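Local coordinates for protein activating signal cointegrator 1 complex subunit 2 (Homo sapiens, PDB 6YXQ) that binds polyubiquitinated proteins at sites of DNA damage, recruiting ASCC3 and ALKBH3 there for repair, and takes part in the rescue of stalled ribosomes, at residues Ile184-Phe188 / Phe263-Phe267; Leu198-Pro203 / Thr273-His277; Phe209-Leu213 / Phe286-Ala290; His277-Tyr281 / Ile326-Ile330. All coordinates share one frame; numbering follows the deposited sequence.

The chain piece is the largely helical N-terminal part of the protein. Going from the N terminus, helix 177-190 opens contact 1, and helix 193-216 opens contact 2 and then contact 3. The chain returns along helix 243-266, whose C-terminal end closes contact 1; the short helix 271-275 and the turn after it close contact 2, and helix 279-300 closes contact 3. Contacts 1, 2 and 3 therefore cross one another. Contact 4 opens at H277, where contact 2 ends, crosses contact 3 and closes on helix 306-340. F263 and L264 of contact 1 touch F274 of contact 2, and L264 also reaches I326 of contact 4, linking the three into one apolar core.

Contact 1: Ile184-Phe188 / Phe263-Phe267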
loop_
_atom_site.group_PDB
_atom_site.type_symbol
_atom_site.label_atom_id
_atom_site.label_comp_id
_atom_site.label_asym_id
_atom_site.label_seq_id
_atom_site.Cartn_x
_atom_site.Cartn_y
_atom_site.Cartn_z
ATOM N N ILE B 184 10.995 -7.971 2.403
ATOM C CA ILE B 184 11.091 -8.488 1.042
ATOM C C ILE B 184 12.201 -9.524 0.955
ATOM O O ILE B 184 12.027 -10.601 0.367
ATOM C CB ILE B 184 11.303 -7.343 0.038
ATOM C CG1 ILE B 184 10.245 -6.257 0.224
ATOM C CG2 ILE B 184 11.233 -7.873 -1.375
ATOM C CD1 ILE B 184 8.856 -6.653 -0.250
ATOM N N GLY B 185 13.359 -9.214 1.541
ATOM C CA GLY B 185 14.444 -10.176 1.557
ATOM C C GLY B 185 14.052 -11.468 2.236
ATOM O O GLY B 185 14.437 -12.551 1.796
ATOM N N ASN B 186 13.241 -11.379 3.293
ATOM C CA ASN B 186 12.833 -12.589 3.993
ATOM C C ASN B 186 11.888 -13.427 3.150
ATOM O O ASN B 186 12.014 -14.652 3.114
ATOM C CB ASN B 186 12.182 -12.245 5.330
ATOM C CG ASN B 186 12.007 -13.462 6.218
ATOM O OD1 ASN B 186 12.941 -14.248 6.411
ATOM N ND2 ASN B 186 10.805 -13.631 6.758
ATOM N N ILE B 187 10.931 -12.798 2.468
ATOM C CA ILE B 187 10.009 -13.617 1.684
ATOM C C ILE B 187 10.731 -14.241 0.495
ATOM O O ILE B 187 10.507 -15.413 0.167
ATOM C CB ILE B 187 8.752 -12.825 1.266
ATOM C CG1 ILE B 187 9.011 -11.908 0.078
ATOM C CG2 ILE B 187 8.190 -12.043 2.447
ATOM C CD1 ILE B 187 7.804 -11.073 -0.265
ATOM N N PHE B 188 11.662 -13.506 -0.125
ATOM C CA PHE B 188 12.443 -14.100 -1.208
ATOM C C PHE B 188 13.372 -15.201 -0.701
ATOM O O PHE B 188 13.634 -16.172 -1.422
ATOM C CB PHE B 188 13.252 -13.025 -1.932
ATOM C CG PHE B 188 12.497 -12.336 -3.030
ATOM C CD1 PHE B 188 11.786 -11.177 -2.780
ATOM C CD2 PHE B 188 12.507 -12.844 -4.316
ATOM C CE1 PHE B 188 11.095 -10.537 -3.788
ATOM C CE2 PHE B 188 11.818 -12.213 -5.326
ATOM C CZ PHE B 188 11.110 -11.054 -5.061
ATOM N N PHE B 263 11.126 -0.607 -6.388
ATOM C CA PHE B 263 11.326 -2.024 -6.129
ATOM C C PHE B 263 12.806 -2.365 -6.083
ATOM O O PHE B 263 13.251 -3.095 -5.194
ATOM C CB PHE B 263 10.622 -2.870 -7.185
ATOM C CG PHE B 263 10.920 -4.330 -7.069
ATOM C CD1 PHE B 263 10.727 -4.992 -5.869
ATOM C CD2 PHE B 263 11.409 -5.040 -8.154
ATOM C CE1 PHE B 263 11.003 -6.339 -5.755
ATOM C CE2 PHE B 263 11.688 -6.388 -8.050
ATOM C CZ PHE B 263 11.486 -7.039 -6.846
ATOM N N LEU B 264 13.588 -1.842 -7.029
ATOM C CA LEU B 264 15.010 -2.171 -7.036
ATOM C C LEU B 264 15.774 -1.439 -5.945
ATOM O O LEU B 264 16.855 -1.893 -5.550
ATOM C CB LEU B 264 15.624 -1.871 -8.402
ATOM C CG LEU B 264 15.145 -2.832 -9.493
ATOM C CD1 LEU B 264 15.749 -2.460 -10.831
ATOM C CD2 LEU B 264 15.461 -4.282 -9.136
ATOM N N ASP B 265 15.236 -0.320 -5.457
ATOM C CA ASP B 265 15.845 0.377 -4.330
ATOM C C ASP B 265 15.656 -0.416 -3.046
ATOM O O ASP B 265 16.556 -0.470 -2.201
ATOM C CB ASP B 265 15.245 1.781 -4.203
ATOM C CG ASP B 265 15.744 2.536 -2.975
ATOM O OD1 ASP B 265 16.954 2.849 -2.905
ATOM O OD2 ASP B 265 14.913 2.836 -2.089
ATOM N N ILE B 266 14.498 -1.060 -2.896
ATOM C CA ILE B 266 14.278 -1.892 -1.717
ATOM C C ILE B 266 15.021 -3.216 -1.834
ATOM O O ILE B 266 15.648 -3.670 -0.870
ATOM C CB ILE B 266 12.775 -2.114 -1.480
ATOM C CG1 ILE B 266 12.094 -0.782 -1.163
ATOM C CG2 ILE B 266 12.565 -3.106 -0.344
ATOM C CD1 ILE B 266 12.545 -0.170 0.148
ATOM N N PHE B 267 14.980 -3.850 -3.008
ATOM C CA PHE B 267 15.454 -5.224 -3.199
ATOM C C PHE B 267 16.367 -5.316 -4.415
ATOM O O PHE B 267 15.979 -5.865 -5.454
ATOM C CB PHE B 267 14.268 -6.175 -3.356
ATOM C CG PHE B 267 14.643 -7.620 -3.325
ATOM C CD1 PHE B 267 15.228 -8.173 -2.192
ATOM C CD2 PHE B 267 14.400 -8.434 -4.419
ATOM C CE1 PHE B 267 15.571 -9.519 -2.150
ATOM C CE2 PHE B 267 14.741 -9.780 -4.386
ATOM C CZ PHE B 267 15.329 -10.322 -3.249
#
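F267 lays its ring against that of F188 in an offset stack, with centroids 4.3 Å apart and planes inclined by 21°. F267 is the first residue after helix 243-266 to leave helical geometry. Its CG stands opposite the backbone N (chi1 -170°), beside the carbonyl carbon, which carries the ring across to helix 177-190. Starting at the backbone, F267 CB lies 4.0 Å from I184 CG2, and this same methyl continues alongside the root of the ring, 3.9 Å from F267 CG, and on to CD1. The two sides of the ring then part company. CE1 comes to 3.9 Å from G185 CA, where a glycine presents only backbone to the aromatic group. CD2 and CE2 lie instead against the F188 face, CD2 near F188 CE1 and CE2 over the ring centre. At the tip, F267 CZ is 3.5 Å from F188 CG and also close to F188 CB, the stack as a whole being displaced toward F188 CD1.

Two lesser apolar contacts widen the patch. I184 CG1 meets I266 CG2 at 4.0 Å, the two side chains running about perpendicular, and F188 CZ approaches the edge of the F263 ring, 4.4 Å from F263 CZ. The contact is buried and wholly apolar. Y195 brings a further ring to F188, while helix 162-172 packs across both partners, I165 touching I187 and F263, and C169 touching I266, so three helices meet here.

Contact 2: Leu198-Pro203 / Thr273-His277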
loop_
_atom_site.group_PDB
_atom_site.type_symbol
_atom_site.label_atom_id
_atom_site.label_comp_id
_atom_site.label_asym_id
_atom_site.label_seq_id
_atom_site.Cartn_x
_atom_site.Cartn_y
_atom_site.Cartn_z
ATOM N N LEU B 198 9.152 -13.289 -10.773
ATOM C CA LEU B 198 9.765 -12.107 -11.364
ATOM C C LEU B 198 10.219 -12.387 -12.786
ATOM O O LEU B 198 9.888 -11.644 -13.718
ATOM C CB LEU B 198 10.944 -11.662 -10.505
ATOM C CG LEU B 198 11.620 -10.370 -10.929
ATOM C CD1 LEU B 198 10.584 -9.273 -11.002
ATOM C CD2 LEU B 198 12.716 -10.031 -9.941
ATOM N N ASP B 199 10.961 -13.482 -12.970
ATOM C CA ASP B 199 11.376 -13.901 -14.300
ATOM C C ASP B 199 10.198 -13.879 -15.267
ATOM O O ASP B 199 10.194 -13.129 -16.249
ATOM C CB ASP B 199 11.999 -15.293 -14.218
ATOM C CG ASP B 199 12.712 -15.689 -15.489
ATOM O OD1 ASP B 199 12.797 -14.856 -16.415
ATOM O OD2 ASP B 199 13.187 -16.839 -15.558
ATOM N N GLU B 200 9.156 -14.659 -14.965
ATOM C CA GLU B 200 8.036 -14.770 -15.889
ATOM C C GLU B 200 7.338 -13.434 -16.095
ATOM O O GLU B 200 6.711 -13.221 -17.142
ATOM C CB GLU B 200 7.041 -15.816 -15.384
ATOM C CG GLU B 200 7.668 -17.152 -15.017
ATOM C CD GLU B 200 6.681 -18.087 -14.350
ATOM O OE1 GLU B 200 5.464 -17.931 -14.590
ATOM O OE2 GLU B 200 7.115 -18.969 -13.578
ATOM N N THR B 201 7.457 -12.523 -15.128
ATOM C CA THR B 201 6.798 -11.231 -15.234
ATOM C C THR B 201 7.586 -10.260 -16.102
ATOM O O THR B 201 7.000 -9.332 -16.676
ATOM C CB THR B 201 6.583 -10.662 -13.835
ATOM O OG1 THR B 201 5.860 -11.623 -13.057
ATOM C CG2 THR B 201 5.809 -9.352 -13.881
ATOM N N LEU B 202 8.896 -10.466 -16.233
ATOM C CA LEU B 202 9.708 -9.506 -16.976
ATOM C C LEU B 202 9.265 -9.321 -18.422
ATOM O O LEU B 202 9.221 -8.164 -18.872
ATOM C CB LEU B 202 11.185 -9.905 -16.907
ATOM C CG LEU B 202 11.862 -9.358 -15.653
ATOM C CD1 LEU B 202 13.213 -9.977 -15.484
ATOM C CD2 LEU B 202 11.991 -7.861 -15.744
ATOM N N PRO B 203 8.936 -10.366 -19.194
ATOM C CA PRO B 203 8.436 -10.112 -20.555
ATOM C C PRO B 203 7.241 -9.172 -20.597
ATOM O O PRO B 203 7.165 -8.329 -21.501
ATOM C CB PRO B 203 8.086 -11.516 -21.062
ATOM C CG PRO B 203 8.987 -12.414 -20.317
ATOM C CD PRO B 203 9.169 -11.804 -18.962
ATOM N N THR B 273 18.062 -10.907 -12.314
ATOM C CA THR B 273 16.855 -11.367 -12.991
ATOM C C THR B 273 16.448 -10.395 -14.089
ATOM O O THR B 273 16.125 -10.812 -15.207
ATOM C CB THR B 273 15.720 -11.550 -11.981
ATOM O OG1 THR B 273 16.201 -12.305 -10.862
ATOM C CG2 THR B 273 14.544 -12.274 -12.620
ATOM N N PHE B 274 16.510 -9.090 -13.802
ATOM C CA PHE B 274 16.224 -8.082 -14.818
ATOM C C PHE B 274 17.218 -8.166 -15.969
ATOM O O PHE B 274 16.832 -8.183 -17.143
ATOM C CB PHE B 274 16.253 -6.683 -14.205
ATOM C CG PHE B 274 14.949 -6.246 -13.601
ATOM C CD1 PHE B 274 14.556 -6.710 -12.357
ATOM C CD2 PHE B 274 14.133 -5.347 -14.262
ATOM C CE1 PHE B 274 13.363 -6.298 -11.790
ATOM C CE2 PHE B 274 12.932 -4.935 -13.700
ATOM C CZ PHE B 274 12.548 -5.410 -12.462
ATOM N N GLN B 275 18.511 -8.223 -15.652
ATOM C CA GLN B 275 19.498 -8.142 -16.721
ATOM C C GLN B 275 19.525 -9.407 -17.566
ATOM O O GLN B 275 19.939 -9.355 -18.727
ATOM C CB GLN B 275 20.878 -7.838 -16.139
ATOM C CG GLN B 275 21.940 -7.546 -17.191
ATOM C CD GLN B 275 21.517 -6.501 -18.206
ATOM O OE1 GLN B 275 20.795 -5.558 -17.888
ATOM N NE2 GLN B 275 21.974 -6.665 -19.442
ATOM N N LYS B 276 19.070 -10.534 -17.017
ATOM C CA LYS B 276 18.901 -11.737 -17.822
ATOM C C LYS B 276 18.010 -11.472 -19.030
ATOM O O LYS B 276 18.130 -12.152 -20.056
ATOM C CB LYS B 276 18.331 -12.858 -16.949
ATOM C CG LYS B 276 17.400 -13.829 -17.648
ATOM C CD LYS B 276 17.155 -15.053 -16.782
ATOM C CE LYS B 276 16.109 -15.966 -17.390
ATOM N NZ LYS B 276 16.014 -17.238 -16.631
ATOM N N HIS B 277 17.136 -10.469 -18.940
ATOM C CA HIS B 277 16.242 -10.109 -20.033
ATOM C C HIS B 277 16.726 -8.879 -20.791
ATOM O O HIS B 277 15.915 -8.162 -21.387
ATOM C CB HIS B 277 14.823 -9.889 -19.510
ATOM C CG HIS B 277 14.126 -11.150 -19.093
ATOM N ND1 HIS B 277 13.157 -11.754 -19.864
ATOM C CD2 HIS B 277 14.257 -11.917 -17.985
ATOM C CE1 HIS B 277 12.719 -12.838 -19.248
ATOM N NE2 HIS B 277 13.370 -12.958 -18.105
#
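The D199 carboxylate is shared between two consecutive basic residues, each taking one oxygen. H277 NE2 donates to D199 OD1 (2.6 Å) in a nearly straight bond, 172° at the hydrogen; the acceptor lies in the imidazole plane, whereas the carboxylate is turned 75° against the ring. K276, its chain extended beyond CG, brings NZ to 3.0 Å from D199 OD2 in a salt bridge made from above the carboxylate plane. The D199 side chain leaves its helix on the side of the carbonyl carbon (chi1 -168°), which brings the carboxylate round to both. Helix 193-216 is thereby joined to the short helix 271-275 and the turn after it.

Beside this polar group, L202 meets two rings in CH-pi contacts: CB sits squarely over H277, 3.8 Å from the centroid, and CD2 lies over a face of F274, 3.8 Å from that centroid. P203 CD also touches the H277 ring, 3.7 Å from CE1, and L198 CG meets T273 CG2. On helix 193-216, T201 packs on L14 of the ASCC3 chain. H277 is likely to have its NE2 proton fixed by D199, whose negative charge K276 would partly offset.

Contact 3: Phe209-Leu213 / Phe286-Ala290; sequences FSNIL and FYEAA
F286 of helix 279-300 pushes its ring into a hollow lined by F209, I212 and L213 of helix 193-216, in a nearly parallel helix pair within this all-helical region. The local axes pass 10.7 Å apart and cross at 16°, a separation spanned by large side chains. The F286 ring is the main bump, projected across the gap because its CG lies on the far side of CB from the backbone N (chi1 170°). F209 meets it in a T-shaped stack, with planes at 75°: F209 CD1 points at the centre of the F286 face. I212 CG2 closes the hollow at the rim of the ring, 4.0 Å from F286 CE1, and L213 CG packs 3.7 Å from F286 CD1. With an alanine in place of F286, the space between F209, I212 and L213 would probably be left unfilled and the F209 edge would lose the face it points at.

A smaller fit runs the other way, L213 leaning toward A289 and A290, while A290 CB lies over the F286 face turned from F209. L253 of helix 243-266 touches both I212 and F286. The L213 branch CD2 is 3.7 Å from A289 CB and 3.9 Å from A290 CB.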
loop_
_atom_site.group_PDB
_atom_site.type_symbol
_atom_site.label_atom_id
_atom_site.label_comp_id
_atom_site.label_asym_id
_atom_site.label_seq_id
_atom_site.Cartn_x
_atom_site.Cartn_y
_atom_site.Cartn_z
ATOM N N PHE B 209 6.798 -1.125 -21.971
ATOM C CA PHE B 209 7.599 -0.107 -22.649
ATOM C C PHE B 209 7.305 -0.066 -24.142
ATOM O O PHE B 209 6.986 0.998 -24.689
ATOM C CB PHE B 209 9.088 -0.343 -22.373
ATOM C CG PHE B 209 9.501 0.065 -20.986
ATOM C CD1 PHE B 209 9.766 1.390 -20.686
ATOM C CD2 PHE B 209 9.569 -0.869 -19.971
ATOM C CE1 PHE B 209 10.119 1.770 -19.401
ATOM C CE2 PHE B 209 9.926 -0.495 -18.686
ATOM C CZ PHE B 209 10.200 0.827 -18.404
ATOM N N SER B 210 7.341 -1.225 -24.815
ATOM C CA SER B 210 7.093 -1.204 -26.254
ATOM C C SER B 210 5.704 -0.658 -26.552
ATOM O O SER B 210 5.533 0.150 -27.475
ATOM C CB SER B 210 7.277 -2.593 -26.866
ATOM O OG SER B 210 6.889 -3.606 -25.969
ATOM N N ASN B 211 4.714 -1.041 -25.740
ATOM C CA ASN B 211 3.367 -0.513 -25.913
ATOM C C ASN B 211 3.385 1.005 -25.919
ATOM O O ASN B 211 2.833 1.643 -26.825
ATOM C CB ASN B 211 2.455 -1.042 -24.810
ATOM C CG ASN B 211 2.061 -2.479 -25.040
ATOM O OD1 ASN B 211 2.019 -2.946 -26.184
ATOM N ND2 ASN B 211 1.772 -3.197 -23.959
ATOM N N ILE B 212 4.069 1.598 -24.936
ATOM C CA ILE B 212 4.205 3.050 -24.888
ATOM C C ILE B 212 4.743 3.559 -26.218
ATOM O O ILE B 212 4.123 4.405 -26.879
ATOM C CB ILE B 212 5.100 3.455 -23.702
ATOM C CG1 ILE B 212 4.390 3.101 -22.384
ATOM C CG2 ILE B 212 5.491 4.931 -23.785
ATOM C CD1 ILE B 212 5.216 3.298 -21.127
ATOM N N LEU B 213 5.870 2.993 -26.663
ATOM C CA LEU B 213 6.408 3.340 -27.973
ATOM C C LEU B 213 5.349 3.165 -29.048
ATOM O O LEU B 213 5.040 4.100 -29.796
ATOM C CB LEU B 213 7.632 2.476 -28.282
ATOM C CG LEU B 213 8.873 2.767 -27.438
ATOM C CD1 LEU B 213 9.955 1.732 -27.697
ATOM C CD2 LEU B 213 9.382 4.177 -27.716
ATOM N N PHE B 286 14.848 2.461 -25.358
ATOM C CA PHE B 286 13.564 3.102 -25.113
ATOM C C PHE B 286 13.748 4.578 -24.817
ATOM O O PHE B 286 12.976 5.412 -25.296
ATOM C CB PHE B 286 12.835 2.430 -23.952
ATOM C CG PHE B 286 11.622 3.189 -23.491
ATOM C CD1 PHE B 286 10.405 3.028 -24.133
ATOM C CD2 PHE B 286 11.701 4.075 -22.429
ATOM C CE1 PHE B 286 9.289 3.730 -23.722
ATOM C CE2 PHE B 286 10.586 4.784 -22.013
ATOM C CZ PHE B 286 9.380 4.612 -22.659
ATOM N N TYR B 287 14.742 4.913 -23.989
ATOM C CA TYR B 287 15.065 6.307 -23.714
ATOM C C TYR B 287 15.324 7.059 -25.011
ATOM O O TYR B 287 14.702 8.093 -25.281
ATOM C CB TYR B 287 16.281 6.370 -22.785
ATOM C CG TYR B 287 16.472 7.693 -22.077
ATOM C CD1 TYR B 287 17.180 8.723 -22.677
ATOM C CD2 TYR B 287 15.955 7.907 -20.811
ATOM C CE1 TYR B 287 17.357 9.931 -22.046
ATOM C CE2 TYR B 287 16.126 9.115 -20.168
ATOM C CZ TYR B 287 16.830 10.128 -20.792
ATOM O OH TYR B 287 17.019 11.343 -20.164
ATOM N N GLU B 288 16.201 6.512 -25.851
ATOM C CA GLU B 288 16.520 7.159 -27.121
ATOM C C GLU B 288 15.280 7.369 -27.984
ATOM O O GLU B 288 15.111 8.432 -28.590
ATOM C CB GLU B 288 17.548 6.331 -27.881
ATOM C CG GLU B 288 18.954 6.762 -27.615
ATOM C CD GLU B 288 19.341 7.995 -28.385
ATOM O OE1 GLU B 288 18.622 8.348 -29.340
ATOM O OE2 GLU B 288 20.374 8.603 -28.043
ATOM N N ALA B 289 14.412 6.363 -28.073
ATOM C CA ALA B 289 13.256 6.480 -28.956
ATOM C C ALA B 289 12.238 7.462 -28.394
ATOM O O ALA B 289 11.787 8.382 -29.086
ATOM C CB ALA B 289 12.615 5.109 -29.168
ATOM N N ALA B 290 11.899 7.296 -27.123
ATOM C CA ALA B 290 10.754 7.960 -26.532
ATOM C C ALA B 290 11.078 9.390 -26.118
ATOM O O ALA B 290 10.340 10.320 -26.467
ATOM C CB ALA B 290 10.279 7.135 -25.337
#

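Contact 4: His277-Tyr281 / Ile326-Ile330; sequences HDFCY and IFHII
C280 packs its side chain between F327 and I330, at the point where helix 279-300 begins against helix 306-340 in the helical bundle. Among the residues here C280 loses the most surface to the other segment, with F327 and I330 next. Its thiol makes a sulfur-aromatic contact: SG lies 4.2 Å from the centroid of the F327 ring, 20° off the normal, above one face but displaced toward the rim. The same residue also touches the ring with CB, which is 3.4 Å from F327 CE2. F327 CG is trans to the amide nitrogen (chi1 -173°), and this swings the ring over to C280.

I330 completes the seat for the sulfur, with CG2 at 4.0 Å from C280 SG, and its other branch reaches in a different direction: CD1 is 3.8 Å from F279 CD2, the two side chains being about perpendicular. One turn earlier on the same helix, I326 CG2 approaches F279 CE2 at 4.0 Å, so two isoleucine branches meet the F279 ring at neighbouring atoms, CD2 and CE2.

Helix 279-300 starts straight after D278, and the C280 N-H is taken up by Q275 OE1. F327 also meets Y371 and F367 in edge-to-face pairs, which give it two more aromatic neighbours. With an alanine at F327 the C280 thiol has no ring to lie over, and a gap would probably open between C280, Y371 and F367. The backbone also takes part, with the C280 carbonyl O lying in the plane of the F327 ring at its edge, 3.4 Å from CE2.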
loop_
_atom_site.group_PDB
_atom_site.type_symbol
_atom_site.label_atom_id
_atom_site.label_comp_id
_atom_site.label_asym_id
_atom_site.label_seq_id
_atom_site.Cartn_x
_atom_site.Cartn_y
_atom_site.Cartn_z
ATOM N N HIS B 277 17.136 -10.469 -18.940
ATOM C CA HIS B 277 16.242 -10.109 -20.033
ATOM C C HIS B 277 16.726 -8.879 -20.791
ATOM O O HIS B 277 15.915 -8.162 -21.387
ATOM C CB HIS B 277 14.823 -9.889 -19.510
ATOM C CG HIS B 277 14.126 -11.150 -19.093
ATOM N ND1 HIS B 277 13.157 -11.754 -19.864
ATOM C CD2 HIS B 277 14.257 -11.917 -17.985
ATOM C CE1 HIS B 277 12.719 -12.838 -19.248
ATOM N NE2 HIS B 277 13.370 -12.958 -18.105
ATOM N N ASP B 278 18.036 -8.621 -20.774
ATOM C CA ASP B 278 18.652 -7.544 -21.552
ATOM C C ASP B 278 18.033 -6.185 -21.214
ATOM O O ASP B 278 17.684 -5.399 -22.097
ATOM C CB ASP B 278 18.558 -7.842 -23.051
ATOM C CG ASP B 278 19.544 -7.029 -23.876
ATOM O OD1 ASP B 278 20.568 -6.574 -23.315
ATOM O OD2 ASP B 278 19.288 -6.847 -25.089
ATOM N N PHE B 279 17.917 -5.902 -19.913
ATOM C CA PHE B 279 17.141 -4.741 -19.481
ATOM C C PHE B 279 17.887 -3.428 -19.705
ATOM O O PHE B 279 17.288 -2.449 -20.168
ATOM C CB PHE B 279 16.748 -4.880 -18.009
ATOM C CG PHE B 279 15.548 -4.063 -17.627
ATOM C CD1 PHE B 279 14.270 -4.545 -17.841
ATOM C CD2 PHE B 279 15.699 -2.808 -17.062
ATOM C CE1 PHE B 279 13.158 -3.790 -17.497
ATOM C CE2 PHE B 279 14.592 -2.045 -16.716
ATOM C CZ PHE B 279 13.320 -2.539 -16.936
ATOM N N CYS B 280 19.183 -3.388 -19.373
ATOM C CA CYS B 280 19.969 -2.168 -19.558
ATOM C C CYS B 280 19.877 -1.639 -20.980
ATOM O O CYS B 280 19.726 -0.430 -21.188
ATOM C CB CYS B 280 21.435 -2.413 -19.197
ATOM S SG CYS B 280 21.784 -2.568 -17.448
ATOM N N TYR B 281 19.991 -2.525 -21.975
ATOM C CA TYR B 281 19.878 -2.068 -23.355
ATOM C C TYR B 281 18.447 -1.667 -23.686
ATOM O O TYR B 281 18.218 -0.674 -24.392
ATOM C CB TYR B 281 20.356 -3.145 -24.331
ATOM C CG TYR B 281 20.018 -2.804 -25.768
ATOM C CD1 TYR B 281 20.636 -1.738 -26.409
ATOM C CD2 TYR B 281 19.051 -3.515 -26.467
ATOM C CE1 TYR B 281 20.318 -1.401 -27.711
ATOM C CE2 TYR B 281 18.725 -3.185 -27.774
ATOM C CZ TYR B 281 19.363 -2.127 -28.389
ATOM O OH TYR B 281 19.044 -1.793 -29.685
ATOM N N ILE B 326 17.646 3.249 -12.373
ATOM C CA ILE B 326 17.473 1.808 -12.548
ATOM C C ILE B 326 18.680 1.215 -13.264
ATOM O O ILE B 326 19.254 0.199 -12.833
ATOM C CB ILE B 326 16.164 1.525 -13.310
ATOM C CG1 ILE B 326 14.959 1.887 -12.448
ATOM C CG2 ILE B 326 16.080 0.070 -13.727
ATOM C CD1 ILE B 326 13.663 1.927 -13.208
ATOM N N PHE B 327 19.066 1.838 -14.387
ATOM C CA PHE B 327 20.224 1.387 -15.156
ATOM C C PHE B 327 21.451 1.253 -14.266
ATOM O O PHE B 327 22.134 0.217 -14.267
ATOM C CB PHE B 327 20.499 2.364 -16.300
ATOM C CG PHE B 327 21.582 1.912 -17.255
ATOM C CD1 PHE B 327 22.927 2.104 -16.954
ATOM C CD2 PHE B 327 21.252 1.326 -18.467
ATOM C CE1 PHE B 327 23.922 1.701 -17.833
ATOM C CE2 PHE B 327 22.241 0.926 -19.358
ATOM C CZ PHE B 327 23.577 1.110 -19.041
ATOM N N HIS B 328 21.741 2.294 -13.486
ATOM C CA HIS B 328 22.945 2.247 -12.671
ATOM C C HIS B 328 22.833 1.235 -11.539
ATOM O O HIS B 328 23.835 0.613 -11.175
ATOM C CB HIS B 328 23.276 3.620 -12.105
ATOM C CG HIS B 328 24.586 3.649 -11.392
ATOM N ND1 HIS B 328 24.685 3.677 -10.020
ATOM C CD2 HIS B 328 25.855 3.609 -11.862
ATOM C CE1 HIS B 328 25.961 3.671 -9.674
ATOM N NE2 HIS B 328 26.692 3.630 -10.773
ATOM N N ILE B 329 21.640 1.060 -10.964
ATOM C CA ILE B 329 21.475 0.073 -9.898
ATOM C C ILE B 329 21.812 -1.318 -10.421
ATOM O O ILE B 329 22.549 -2.084 -9.781
ATOM C CB ILE B 329 20.049 0.137 -9.321
ATOM C CG1 ILE B 329 19.858 1.398 -8.488
ATOM C CG2 ILE B 329 19.752 -1.071 -8.462
ATOM C CD1 ILE B 329 18.419 1.640 -8.093
ATOM N N ILE B 330 21.308 -1.645 -11.617
ATOM C CA ILE B 330 21.579 -2.958 -12.205
ATOM C C ILE B 330 23.065 -3.112 -12.515
ATOM O O ILE B 330 23.689 -4.141 -12.198
ATOM C CB ILE B 330 20.729 -3.170 -13.468
ATOM C CG1 ILE B 330 19.241 -3.091 -13.142
ATOM C CG2 ILE B 330 21.057 -4.507 -14.081
ATOM C CD1 ILE B 330 18.362 -3.170 -14.353
#